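Local atomic coordinates of response regulator aspartate phosphatase I (Bacillus subtilis subsp. subtilis, PDB entry 4I1A), a protein that dephosphorylates the sporulation phosphotransferase Spo0F and, by inactivating the repressor ImmR, activates gene expression, excision and transfer of the mobile element ICEBs1. Residues E102-F107 / E139-E144; K148-Y153 / N164-A169; V152-K157 / A191-D196. All blocks are in the same frame, centred on the assembly; numbering follows the deposited sequence.

Overall arrangement
From the N-terminal end of the modelled chain, helix 102-115 and helix 119-129 lead into helix 139-155, which takes part in all three contacts. Interaction 1 closes the first loop, setting residues 102-107 beside residues 139-144. Interaction 2 follows in series, its centre about 13 Å from that of interaction 1, and shuts the short hairpin between helix 139-155 and helix 159-173. Interaction 3 begins in the same stretch, sharing Val152 and Tyr153, but its longer loop reaches past helix 159-173 to residues 191-196. Interaction 1 thus links helix 102-115 to helix 139-155, interaction 2 lies in the region of predicted TPR 2, and interaction 3 joins that region to predicted TPR 3.

Interaction 1 of 3, residues E102-F107 / E139-E144; sequences EYYFYF and EIEKAE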
# COMPACT_ATOMS: atom_id res chain seq x y z
N GLU A 102 -21.22 20.18 -19.30
CA GLU A 102 -21.95 18.93 -19.08
C GLU A 102 -21.04 17.80 -18.61
O GLU A 102 -21.39 17.05 -17.69
CB GLU A 102 -22.68 18.51 -20.36
CG GLU A 102 -23.58 17.29 -20.17
CD GLU A 102 -24.35 16.94 -21.42
OE1 GLU A 102 -24.05 17.53 -22.49
OE2 GLU A 102 -25.26 16.09 -21.34
N TYR A 103 -19.88 17.67 -19.25
CA TYR A 103 -18.86 16.72 -18.81
C TYR A 103 -18.46 17.03 -17.38
O TYR A 103 -18.33 16.12 -16.56
CB TYR A 103 -17.65 16.76 -19.74
CG TYR A 103 -16.31 16.49 -19.06
CD1 TYR A 103 -15.90 15.19 -18.78
CD2 TYR A 103 -15.46 17.53 -18.73
CE1 TYR A 103 -14.68 14.95 -18.17
CE2 TYR A 103 -14.24 17.30 -18.12
CZ TYR A 103 -13.85 16.01 -17.85
OH TYR A 103 -12.63 15.79 -17.24
N TYR A 104 -18.27 18.31 -17.09
CA TYR A 104 -17.89 18.75 -15.75
C TYR A 104 -18.87 18.25 -14.70
O TYR A 104 -18.46 17.78 -13.65
CB TYR A 104 -17.78 20.28 -15.67
CG TYR A 104 -16.48 20.85 -16.24
CD1 TYR A 104 -15.37 20.04 -16.45
CD2 TYR A 104 -16.38 22.20 -16.56
CE1 TYR A 104 -14.19 20.56 -16.96
CE2 TYR A 104 -15.20 22.73 -17.07
CZ TYR A 104 -14.12 21.90 -17.27
OH TYR A 104 -12.95 22.42 -17.78
N PHE A 105 -20.17 18.35 -14.99
CA PHE A 105 -21.16 17.90 -14.03
C PHE A 105 -21.02 16.41 -13.73
O PHE A 105 -20.91 16.01 -12.58
CB PHE A 105 -22.58 18.21 -14.50
CG PHE A 105 -23.63 17.41 -13.78
CD1 PHE A 105 -23.93 17.67 -12.45
CD2 PHE A 105 -24.30 16.38 -14.42
CE1 PHE A 105 -24.88 16.93 -11.78
CE2 PHE A 105 -25.26 15.63 -13.75
CZ PHE A 105 -25.55 15.91 -12.43
N TYR A 106 -21.04 15.60 -14.79
CA TYR A 106 -20.87 14.16 -14.63
C TYR A 106 -19.54 13.81 -13.97
O TYR A 106 -19.45 12.86 -13.20
CB TYR A 106 -21.01 13.45 -15.98
CG TYR A 106 -22.43 13.42 -16.52
CD1 TYR A 106 -23.52 13.28 -15.66
CD2 TYR A 106 -22.68 13.54 -17.88
CE1 TYR A 106 -24.82 13.26 -16.14
CE2 TYR A 106 -23.98 13.52 -18.37
CZ TYR A 106 -25.04 13.38 -17.50
OH TYR A 106 -26.34 13.36 -17.98
N PHE A 107 -18.50 14.59 -14.28
CA PHE A 107 -17.18 14.38 -13.70
C PHE A 107 -17.24 14.61 -12.19
O PHE A 107 -16.90 13.71 -11.41
CB PHE A 107 -16.16 15.33 -14.33
CG PHE A 107 -14.73 15.03 -13.97
CD1 PHE A 107 -14.36 13.78 -13.50
CD2 PHE A 107 -13.75 16.00 -14.12
CE1 PHE A 107 -13.03 13.50 -13.17
CE2 PHE A 107 -12.42 15.72 -13.79
CZ PHE A 107 -12.07 14.47 -13.31
N GLU A 139 -5.15 19.02 -22.74
CA GLU A 139 -4.69 17.65 -22.61
C GLU A 139 -4.68 17.25 -21.14
O GLU A 139 -4.76 16.06 -20.80
CB GLU A 139 -3.29 17.52 -23.20
CG GLU A 139 -3.05 16.27 -24.03
CD GLU A 139 -1.62 16.16 -24.52
OE1 GLU A 139 -1.26 15.09 -25.08
OE2 GLU A 139 -0.85 17.13 -24.36
N ILE A 140 -4.58 18.24 -20.26
CA ILE A 140 -4.42 17.97 -18.84
C ILE A 140 -5.72 17.93 -18.03
O ILE A 140 -5.71 17.49 -16.89
CB ILE A 140 -3.40 18.92 -18.17
CG1 ILE A 140 -3.93 20.36 -18.16
CG2 ILE A 140 -2.05 18.82 -18.86
CD1 ILE A 140 -4.38 20.84 -16.79
N GLU A 141 -6.82 18.40 -18.62
CA GLU A 141 -8.12 18.17 -17.98
C GLU A 141 -8.57 16.74 -18.27
O GLU A 141 -9.28 16.13 -17.47
CB GLU A 141 -9.17 19.20 -18.42
CG GLU A 141 -9.57 20.21 -17.33
CD GLU A 141 -10.22 19.57 -16.10
OE1 GLU A 141 -10.15 20.17 -15.00
OE2 GLU A 141 -10.81 18.47 -16.22
N LYS A 142 -8.16 16.21 -19.42
CA LYS A 142 -8.31 14.80 -19.73
C LYS A 142 -7.48 13.96 -18.78
O LYS A 142 -7.94 12.95 -18.24
CB LYS A 142 -7.83 14.51 -21.16
CG LYS A 142 -8.87 14.70 -22.24
CD LYS A 142 -8.31 14.35 -23.61
CE LYS A 142 -7.46 15.48 -24.19
NZ LYS A 142 -7.03 15.20 -25.59
N ALA A 143 -6.22 14.38 -18.60
CA ALA A 143 -5.30 13.65 -17.74
C ALA A 143 -5.86 13.62 -16.32
O ALA A 143 -5.87 12.58 -15.68
CB ALA A 143 -3.91 14.29 -17.77
N GLU A 144 -6.35 14.76 -15.85
CA GLU A 144 -6.98 14.84 -14.54
C GLU A 144 -8.15 13.86 -14.45
O GLU A 144 -8.32 13.18 -13.44
CB GLU A 144 -7.44 16.27 -14.23
CG GLU A 144 -6.30 17.21 -13.82
CD GLU A 144 -6.63 18.70 -14.02
OE1 GLU A 144 -7.61 19.01 -14.73
OE2 GLU A 144 -5.91 19.55 -13.46
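The Glu141 carboxylate reaches out from helix 139-155 and sets OE2 among three aromatic rings of helix 102-115. Tyr103 OH donates a weak hydrogen bond of 3.4 Å to Glu141 OE2. The same oxygen lies at the edge of the Tyr104 ring, near its plane, with Tyr104 CE1 4.0 Å from Glu141 OE2. Phe107 also approaches, obliquely, with CE2 4.0 Å from Glu141 OE2. A bend at chi2 of Glu141 (-62°) turns the carboxylate steeply to all three rings, 84° from the plane of Phe107. About a turn after Glu141, the Glu144 backbone faces the edge of the Phe107 ring, Phe107 CZ 4.0 Å from Glu144 O, while this ring also packs edge-to-face with Phe145. The axes of the two short segments run nearly parallel, at 22°, but 12.8 Å apart, so long side chains must bridge the gap. Helix 119-129, which follows helix 102-115 in the chain, touches Phe107 through Tyr126 and Tyr103 through Ala129. The C-H edges of Tyr103 and Tyr104 may add weak electrostatic attraction for OE2. On the other oxygen, Glu141 OE1 lies only 2.8 Å from Glu144 OE1, two acceptors whose closeness would probably raise the pKa of one of these glutamates.

Interaction 2 of 3, residues K148-Y153 / N164-A169; sequences KVSYVY and NYANRA
With CG anti to its carbonyl carbon (chi1 -79°), Tyr165 lays its ring along the neighbouring helix, where Val149, its CG1 anti to the backbone N, raises that methyl against it. The two side chains meet inside an antiparallel helical hairpin, helix 139-155 against helix 159-173, in the region of predicted TPR 2, as in TPR proteins; the short segments cross at -155° with axes 7.8 Å apart. Val149 CG1 stands over the centre of the Tyr165 ring in a CH-pi contact, 3.6 Å from the centroid and almost on the ring normal. Further along helix 139-155, Tyr153 joins the aromatic cluster: Tyr153 CE2 touches Tyr165 CE2 at 3.9 Å. Their planes are 28° apart, yet the rings are slid so far that they hardly overlap, with centroids separated by 5.9 Å. Tyr153 in turn packs edge-to-face with Phe161. The Tyr165 hydroxyl reaches past the hairpin to a weak hydrogen bond with Glu130. A serine in place of Tyr165 would probably uncover the Val149 methyl, strip Tyr153 of its neighbouring ring and leave Glu130 without this hydroxyl partner. The backbones approach closely where the small Ser150 faces Ala166, with Ser150 CA 4.8 Å from Tyr165 CA. Ser150 OG turns back to bond Phe147 O in its own helix, and the serine thus presents carbon to its neighbour: Ser150 CB lies 3.7 Å from Tyr165 CB and 3.4 Å from Ala166 N.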
# COMPACT_ATOMS: atom_id res chain seq x y z
N LYS A 148 -8.46 10.20 -12.02
CA LYS A 148 -9.57 9.89 -11.13
C LYS A 148 -10.19 8.53 -11.44
O LYS A 148 -10.48 7.75 -10.53
CB LYS A 148 -10.63 10.98 -11.21
CG LYS A 148 -10.11 12.32 -10.74
CD LYS A 148 -9.66 12.26 -9.28
CE LYS A 148 -8.87 13.52 -8.89
NZ LYS A 148 -8.77 13.70 -7.41
N VAL A 149 -10.39 8.24 -12.72
CA VAL A 149 -10.96 6.97 -13.14
C VAL A 149 -10.06 5.79 -12.74
O VAL A 149 -10.56 4.78 -12.24
CB VAL A 149 -11.24 6.93 -14.67
CG1 VAL A 149 -11.69 5.54 -15.09
CG2 VAL A 149 -12.30 7.96 -15.04
N SER A 150 -8.75 5.93 -12.94
CA SER A 150 -7.82 4.87 -12.56
C SER A 150 -7.92 4.61 -11.08
O SER A 150 -7.82 3.47 -10.63
CB SER A 150 -6.38 5.20 -12.94
OG SER A 150 -5.84 6.18 -12.08
N TYR A 151 -8.14 5.68 -10.32
CA TYR A 151 -8.19 5.60 -8.87
C TYR A 151 -9.40 4.83 -8.33
O TYR A 151 -9.26 3.99 -7.45
CB TYR A 151 -8.14 7.00 -8.26
CG TYR A 151 -7.82 7.01 -6.79
CD1 TYR A 151 -6.51 6.82 -6.35
CD2 TYR A 151 -8.81 7.19 -5.84
CE1 TYR A 151 -6.21 6.81 -4.99
CE2 TYR A 151 -8.52 7.19 -4.49
CZ TYR A 151 -7.22 7.00 -4.07
OH TYR A 151 -6.94 7.00 -2.72
N VAL A 152 -10.59 5.11 -8.85
CA VAL A 152 -11.76 4.35 -8.40
C VAL A 152 -11.58 2.87 -8.79
O VAL A 152 -11.88 1.97 -8.00
CB VAL A 152 -13.10 4.93 -8.94
CG1 VAL A 152 -12.99 5.26 -10.39
CG2 VAL A 152 -14.26 3.95 -8.69
N TYR A 153 -11.06 2.63 -9.99
CA TYR A 153 -10.75 1.29 -10.45
C TYR A 153 -9.74 0.60 -9.55
O TYR A 153 -9.88 -0.59 -9.25
CB TYR A 153 -10.28 1.32 -11.90
CG TYR A 153 -11.42 1.29 -12.89
CD1 TYR A 153 -12.49 0.42 -12.70
CD2 TYR A 153 -11.44 2.14 -13.99
CE1 TYR A 153 -13.55 0.38 -13.60
CE2 TYR A 153 -12.50 2.11 -14.90
CZ TYR A 153 -13.55 1.23 -14.69
OH TYR A 153 -14.60 1.19 -15.59
N ASN A 164 -4.72 0.78 -17.02
CA ASN A 164 -4.95 1.36 -18.34
C ASN A 164 -5.18 2.86 -18.22
O ASN A 164 -4.53 3.66 -18.90
CB ASN A 164 -6.14 0.70 -19.03
CG ASN A 164 -6.30 1.14 -20.49
OD1 ASN A 164 -6.81 2.23 -20.77
ND2 ASN A 164 -5.87 0.29 -21.42
N TYR A 165 -6.10 3.25 -17.34
CA TYR A 165 -6.42 4.66 -17.18
C TYR A 165 -5.28 5.45 -16.54
O TYR A 165 -5.13 6.64 -16.80
CB TYR A 165 -7.74 4.85 -16.41
CG TYR A 165 -8.95 4.63 -17.30
CD1 TYR A 165 -9.46 5.65 -18.09
CD2 TYR A 165 -9.58 3.39 -17.35
CE1 TYR A 165 -10.57 5.46 -18.90
CE2 TYR A 165 -10.69 3.18 -18.17
CZ TYR A 165 -11.17 4.22 -18.94
OH TYR A 165 -12.27 4.01 -19.75
N ALA A 166 -4.47 4.77 -15.74
CA ALA A 166 -3.33 5.41 -15.09
C ALA A 166 -2.27 5.74 -16.12
O ALA A 166 -1.77 6.88 -16.18
CB ALA A 166 -2.75 4.50 -14.02
N ASN A 167 -1.92 4.76 -16.94
CA ASN A 167 -0.93 4.98 -18.00
C ASN A 167 -1.30 6.11 -18.97
O ASN A 167 -0.43 6.89 -19.37
CB ASN A 167 -0.64 3.68 -18.76
CG ASN A 167 0.30 2.77 -17.99
OD1 ASN A 167 1.32 3.22 -17.45
ND2 ASN A 167 -0.03 1.48 -17.94
N ARG A 168 -2.58 6.19 -19.34
CA ARG A 168 -3.04 7.23 -20.26
C ARG A 168 -2.83 8.61 -19.65
O ARG A 168 -2.41 9.54 -20.33
CB ARG A 168 -4.51 7.04 -20.64
CG ARG A 168 -4.80 5.86 -21.55
CD ARG A 168 -6.21 5.96 -22.12
NE ARG A 168 -6.44 7.26 -22.76
CZ ARG A 168 -6.34 7.49 -24.07
NH1 ARG A 168 -6.01 6.51 -24.90
NH2 ARG A 168 -6.56 8.71 -24.55
N ALA A 169 -3.13 8.74 -18.36
CA ALA A 169 -2.87 9.97 -17.63
C ALA A 169 -1.38 10.23 -17.49
O ALA A 169 -0.91 11.35 -17.68
CB ALA A 169 -3.52 9.93 -16.25

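Interaction 3 of 3, residues V152-K157 / A191-D196; sequences VYYYMK and AGNLID
Tyr154 leaves helix 139-155 with CG anti to the backbone N (chi1 178°), a torsion that carries its ring from CB across to helix 180-196. On the near part of the ring, Tyr154 CD1 meets the side-chain amide of Asn193, 3.4 Å from Asn193 OD1, which lies at the ring edge; the amide plane stands nearly at right angles to that of the ring. Asn193 ND2 is hydrogen-bonded to Ser162 OG, so helix 159-173 helps to fix the orientation of this amide. Next comes Tyr154 CE1, 3.7 Å from Gly192 C and 3.6 Å from Asp196 OD2. Here the ring and carboxylate planes are only 12° apart. At the tip, Tyr154 OH passes 3.8 Å from Gly192 CA, and the absence of a side chain at Gly192 lets the hydroxyl come this close. Beyond it a water in the ring plane hydrogen-bonds to Tyr154 OH at 2.5 Å and donates to both Gly192 O and Asp196 OD1, linking the tyrosine to the backbone and carboxylate of the facing helix.

Lys157 supplies the charge from the end of helix 139-155, where, with positive phi, it is the C' residue of a Schellman motif. Its chain bends at chi2 and chi3, bringing Lys157 NZ to the syn side of Asp196 OD2 in a 2.6 Å salt bridge, 22° out of the carboxylate plane. The contact joins residues of predicted TPR 2 to residues of predicted TPR 3, through helix 139-155 and helix 180-196. Asp196 divides its work, with OD2 toward the ammonium and OD1 toward the water; the nearby lysine probably favours its ionised form, and the two oxygens' partners probably help to restrain carboxylate rotation.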
# COMPACT_ATOMS: atom_id res chain seq x y z
N VAL A 152 -10.59 5.11 -8.85
CA VAL A 152 -11.76 4.35 -8.40
C VAL A 152 -11.58 2.87 -8.79
O VAL A 152 -11.88 1.97 -8.00
CB VAL A 152 -13.10 4.93 -8.94
CG1 VAL A 152 -12.99 5.26 -10.39
CG2 VAL A 152 -14.26 3.95 -8.69
N TYR A 153 -11.06 2.63 -9.99
CA TYR A 153 -10.75 1.29 -10.45
C TYR A 153 -9.74 0.60 -9.55
O TYR A 153 -9.88 -0.59 -9.25
CB TYR A 153 -10.28 1.32 -11.90
CG TYR A 153 -11.42 1.29 -12.89
CD1 TYR A 153 -12.49 0.42 -12.70
CD2 TYR A 153 -11.44 2.14 -13.99
CE1 TYR A 153 -13.55 0.38 -13.60
CE2 TYR A 153 -12.50 2.11 -14.90
CZ TYR A 153 -13.55 1.23 -14.69
OH TYR A 153 -14.60 1.19 -15.59
N TYR A 154 -8.72 1.34 -9.12
CA TYR A 154 -7.73 0.84 -8.17
C TYR A 154 -8.37 0.48 -6.83
O TYR A 154 -7.93 -0.44 -6.15
CB TYR A 154 -6.61 1.86 -7.98
CG TYR A 154 -5.55 1.44 -6.99
CD1 TYR A 154 -4.78 0.30 -7.20
CD2 TYR A 154 -5.30 2.20 -5.85
CE1 TYR A 154 -3.81 -0.09 -6.29
CE2 TYR A 154 -4.32 1.82 -4.93
CZ TYR A 154 -3.58 0.68 -5.16
OH TYR A 154 -2.60 0.29 -4.26
N TYR A 155 -9.41 1.22 -6.45
CA TYR A 155 -10.10 0.96 -5.19
C TYR A 155 -10.86 -0.36 -5.27
O TYR A 155 -10.92 -1.11 -4.31
CB TYR A 155 -11.04 2.12 -4.85
CG TYR A 155 -11.51 2.19 -3.41
CD1 TYR A 155 -12.60 1.43 -2.98
CD2 TYR A 155 -10.88 3.02 -2.49
CE1 TYR A 155 -13.04 1.49 -1.66
CE2 TYR A 155 -11.32 3.09 -1.17
CZ TYR A 155 -12.39 2.33 -0.76
OH TYR A 155 -12.83 2.39 0.55
N MET A 156 -11.44 -0.64 -6.44
CA MET A 156 -12.21 -1.86 -6.62
C MET A 156 -11.34 -3.00 -7.12
O MET A 156 -11.85 -4.05 -7.52
CB MET A 156 -13.34 -1.61 -7.61
CG MET A 156 -13.97 -0.27 -7.41
SD MET A 156 -15.33 -0.00 -8.54
CE MET A 156 -16.46 -1.28 -7.97
N LYS A 157 -10.02 -2.78 -7.09
CA LYS A 157 -9.06 -3.80 -7.50
C LYS A 157 -9.34 -4.32 -8.91
O LYS A 157 -9.05 -5.48 -9.23
CB LYS A 157 -8.99 -4.94 -6.48
CG LYS A 157 -8.57 -4.49 -5.08
CD LYS A 157 -7.08 -4.14 -5.03
CE LYS A 157 -6.79 -3.05 -4.00
NZ LYS A 157 -5.34 -2.66 -3.98
N ALA A 191 2.26 1.33 -10.14
CA ALA A 191 3.03 0.47 -9.24
C ALA A 191 2.17 -0.25 -8.19
O ALA A 191 2.44 -1.41 -7.87
CB ALA A 191 4.11 1.26 -8.57
N GLY A 192 1.16 0.43 -7.65
CA GLY A 192 0.20 -0.20 -6.75
C GLY A 192 -0.54 -1.34 -7.44
O GLY A 192 -0.75 -2.41 -6.86
N ASN A 193 -0.95 -1.11 -8.68
CA ASN A 193 -1.60 -2.16 -9.47
C ASN A 193 -0.66 -3.33 -9.73
O ASN A 193 -1.06 -4.49 -9.62
CB ASN A 193 -2.09 -1.58 -10.79
CG ASN A 193 -3.40 -0.82 -10.64
OD1 ASN A 193 -4.40 -1.37 -10.19
ND2 ASN A 193 -3.39 0.46 -11.02
N LEU A 194 0.59 -3.02 -10.05
CA LEU A 194 1.62 -4.04 -10.24
C LEU A 194 1.85 -4.85 -8.96
O LEU A 194 2.06 -6.06 -9.02
CB LEU A 194 2.93 -3.40 -10.74
CG LEU A 194 2.84 -2.87 -12.17
CD1 LEU A 194 4.03 -2.00 -12.55
CD2 LEU A 194 2.69 -4.03 -13.17
N ILE A 195 1.82 -4.18 -7.81
CA ILE A 195 1.91 -4.85 -6.51
C ILE A 195 0.75 -5.84 -6.32
O ILE A 195 0.95 -6.98 -5.92
CB ILE A 195 1.94 -3.84 -5.34
CG1 ILE A 195 3.32 -3.18 -5.25
CG2 ILE A 195 1.60 -4.51 -4.00
CD1 ILE A 195 3.43 -2.24 -4.11
N ASP A 196 -0.47 -5.40 -6.63
CA ASP A 196 -1.62 -6.28 -6.57
C ASP A 196 -1.51 -7.50 -7.50
O ASP A 196 -2.16 -8.51 -7.26
CB ASP A 196 -2.92 -5.52 -6.84
CG ASP A 196 -3.25 -4.53 -5.75
OD1 ASP A 196 -2.69 -4.67 -4.63
OD2 ASP A 196 -4.07 -3.62 -5.99
O HOH W 1 -1.43 -1.91 -4.01